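Botulinum neurotoxin type C1 (Clostridium botulinum, PDB 3N7K) probably binds gangliosides such as GD1b on nerve cells through its receptor-binding domain, the first step by which the neurotoxin enters neurons. Local coordinates at residues Q124-S129 against M155-N160. Residues are numbered along the deposited sequence; the frame is centred on the assembly and turned at random.
Sequences QSINFS and MKIYIN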
loop_
_atom_site.group_PDB
_atom_site.type_symbol
_atom_site.label_atom_id
_atom_site.label_comp_id
_atom_site.label_asym_id
_atom_site.label_seq_id
_atom_site.Cartn_x
_atom_site.Cartn_y
_atom_site.Cartn_z
ATOM N N GLN A 124 -16.318 -23.406 0.036
ATOM C CA GLN A 124 -15.669 -23.120 1.319
ATOM C C GLN A 124 -14.754 -21.924 1.070
ATOM O O GLN A 124 -13.704 -22.047 0.444
ATOM C CB GLN A 124 -14.875 -24.338 1.832
ATOM C CG GLN A 124 -14.055 -24.064 3.105
ATOM C CD GLN A 124 -14.048 -25.233 4.114
ATOM O OE1 GLN A 124 -13.778 -26.388 3.768
ATOM N NE2 GLN A 124 -14.331 -24.917 5.372
ATOM N N SER A 125 -15.180 -20.757 1.538
ATOM C CA SER A 125 -14.416 -19.536 1.332
ATOM C C SER A 125 -13.788 -19.001 2.601
ATOM O O SER A 125 -14.168 -19.362 3.705
ATOM C CB SER A 125 -15.298 -18.437 0.718
ATOM O OG SER A 125 -15.755 -18.798 -0.573
ATOM N N ILE A 126 -12.812 -18.126 2.416
ATOM C CA ILE A 126 -12.106 -17.507 3.519
ATOM C C ILE A 126 -11.858 -16.106 2.967
ATOM O O ILE A 126 -11.773 -15.937 1.750
ATOM C CB ILE A 126 -10.776 -18.287 3.819
ATOM C CG1 ILE A 126 -10.256 -17.915 5.203
ATOM C CG2 ILE A 126 -9.713 -18.015 2.741
ATOM C CD1 ILE A 126 -9.106 -18.778 5.665
ATOM N N ASN A 127 -11.777 -15.093 3.817
ATOM C CA ASN A 127 -11.557 -13.767 3.273
ATOM C C ASN A 127 -10.762 -12.815 4.133
ATOM O O ASN A 127 -10.380 -13.114 5.265
ATOM C CB ASN A 127 -12.893 -13.097 2.924
ATOM C CG ASN A 127 -13.754 -12.802 4.163
ATOM O OD1 ASN A 127 -14.688 -13.544 4.463
ATOM N ND2 ASN A 127 -13.431 -11.723 4.887
ATOM N N PHE A 128 -10.523 -11.652 3.544
ATOM C CA PHE A 128 -9.808 -10.552 4.172
ATOM C C PHE A 128 -10.749 -9.358 4.028
ATOM O O PHE A 128 -11.283 -9.109 2.946
ATOM C CB PHE A 128 -8.488 -10.294 3.441
ATOM C CG PHE A 128 -7.992 -8.881 3.558
ATOM C CD1 PHE A 128 -7.674 -8.332 4.794
ATOM C CD2 PHE A 128 -7.836 -8.093 2.421
ATOM C CE1 PHE A 128 -7.207 -7.026 4.891
ATOM C CE2 PHE A 128 -7.368 -6.784 2.515
ATOM C CZ PHE A 128 -7.054 -6.253 3.749
ATOM N N SER A 129 -10.971 -8.647 5.130
ATOM C CA SER A 129 -11.860 -7.487 5.127
ATOM C C SER A 129 -11.083 -6.272 5.602
ATOM O O SER A 129 -10.593 -6.254 6.733
ATOM C CB SER A 129 -13.052 -7.750 6.052
ATOM O OG SER A 129 -12.656 -8.514 7.186
ATOM N N MET A 155 -7.048 -24.157 6.192
ATOM C CA MET A 155 -7.023 -23.297 5.024
ATOM C C MET A 155 -6.914 -21.893 5.616
ATOM O O MET A 155 -7.719 -21.517 6.474
ATOM C CB MET A 155 -8.339 -23.456 4.262
ATOM C CG MET A 155 -8.733 -22.298 3.362
ATOM S SD MET A 155 -10.471 -22.475 2.876
ATOM C CE MET A 155 -10.326 -22.775 1.124
ATOM N N LYS A 156 -5.909 -21.130 5.192
ATOM C CA LYS A 156 -5.742 -19.777 5.716
ATOM C C LYS A 156 -5.294 -18.774 4.677
ATOM O O LYS A 156 -4.840 -19.130 3.591
ATOM C CB LYS A 156 -4.750 -19.745 6.886
ATOM C CG LYS A 156 -4.158 -21.078 7.292
ATOM C CD LYS A 156 -3.421 -20.908 8.606
ATOM C CE LYS A 156 -2.757 -22.194 9.079
ATOM N NZ LYS A 156 -1.710 -22.680 8.135
ATOM N N ILE A 157 -5.418 -17.503 5.026
ATOM C CA ILE A 157 -5.023 -16.438 4.133
ATOM C C ILE A 157 -4.264 -15.370 4.909
ATOM O O ILE A 157 -4.638 -15.031 6.025
ATOM C CB ILE A 157 -6.263 -15.817 3.432
ATOM C CG1 ILE A 157 -5.829 -14.642 2.554
ATOM C CG2 ILE A 157 -7.294 -15.376 4.461
ATOM C CD1 ILE A 157 -6.917 -14.115 1.659
ATOM N N TYR A 158 -3.187 -14.861 4.317
ATOM C CA TYR A 158 -2.374 -13.820 4.942
ATOM C C TYR A 158 -2.307 -12.576 4.062
ATOM O O TYR A 158 -2.252 -12.673 2.844
ATOM C CB TYR A 158 -0.929 -14.285 5.142
ATOM C CG TYR A 158 -0.750 -15.610 5.839
ATOM C CD1 TYR A 158 -0.029 -15.692 7.027
ATOM C CD2 TYR A 158 -1.254 -16.787 5.296
ATOM C CE1 TYR A 158 0.189 -16.906 7.656
ATOM C CE2 TYR A 158 -1.041 -18.010 5.921
ATOM C CZ TYR A 158 -0.314 -18.057 7.102
ATOM O OH TYR A 158 -0.068 -19.252 7.726
ATOM N N ILE A 159 -2.319 -11.403 4.675
ATOM C CA ILE A 159 -2.165 -10.184 3.912
ATOM C C ILE A 159 -0.930 -9.531 4.503
ATOM O O ILE A 159 -0.901 -9.181 5.681
ATOM C CB ILE A 159 -3.386 -9.228 4.025
ATOM C CG1 ILE A 159 -4.344 -9.451 2.851
ATOM C CG2 ILE A 159 -2.928 -7.767 3.945
ATOM C CD1 ILE A 159 -4.836 -10.844 2.705
ATOM N N ASN A 160 0.102 -9.413 3.677
ATOM C CA ASN A 160 1.364 -8.803 4.057
ATOM C C ASN A 160 2.109 -9.527 5.186
ATOM O O ASN A 160 2.604 -8.901 6.125
ATOM C CB ASN A 160 1.140 -7.326 4.415
ATOM C CG ASN A 160 0.707 -6.478 3.211
ATOM O OD1 ASN A 160 1.316 -6.535 2.141
ATOM N ND2 ASN A 160 -0.341 -5.679 3.394
#
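Strands 124-129 and 155-159 meet face to face across the interior of a beta sandwich, the concanavalin-like jelly roll that forms the N-terminal half of the receptor-binding domain. They run nearly parallel, their axes 19° apart and 7.1 Å at closest approach, but belong to different sheets. Each strand spends its backbone hydrogen bonds within its own sheet, Ile126 with Phe114 and Ile157 with Ile164, which leaves the contact to side chains interleaving in the core. Such packing follows the two-residue repeat of a strand: Gln124, Ile126 and Phe128 point toward Met155, Ile157 and Ile159, while Ser125 and Tyr158 point away. Ile126 reaches deepest. A chi1 of -163° turns its CG1 away from its own amide nitrogen, and the extended chain carries CD1 over the opposite backbone, 3.5 Å from Lys156 CA, between the side chains of Met155 and Ile157. Its branches also meet Ile157, CG1 lying 4.0 Å from Ile157 CG2 as the two side chains pass alongside one another, head to tail. At one end, Met155 bends at its last torsion and brings CE to 3.5 Å from Gln124 O; Phe114 and Leu116 of strand 111-117 also pack on this methionine. The aliphatic part of Gln124 runs past the sulfur, CG to SD 3.9 Å, while its amide oxygen accepts a hydrogen bond from the backbone N of Lys170. At the other end, Ile159 lies roughly perpendicular to the Phe128 side chain and sets CG1 over the ring centre, a CH-pi contact 3.8 Å from the centroid and 13° off the ring normal, with Ile159 CD1 3.8 Å from Phe128 CB.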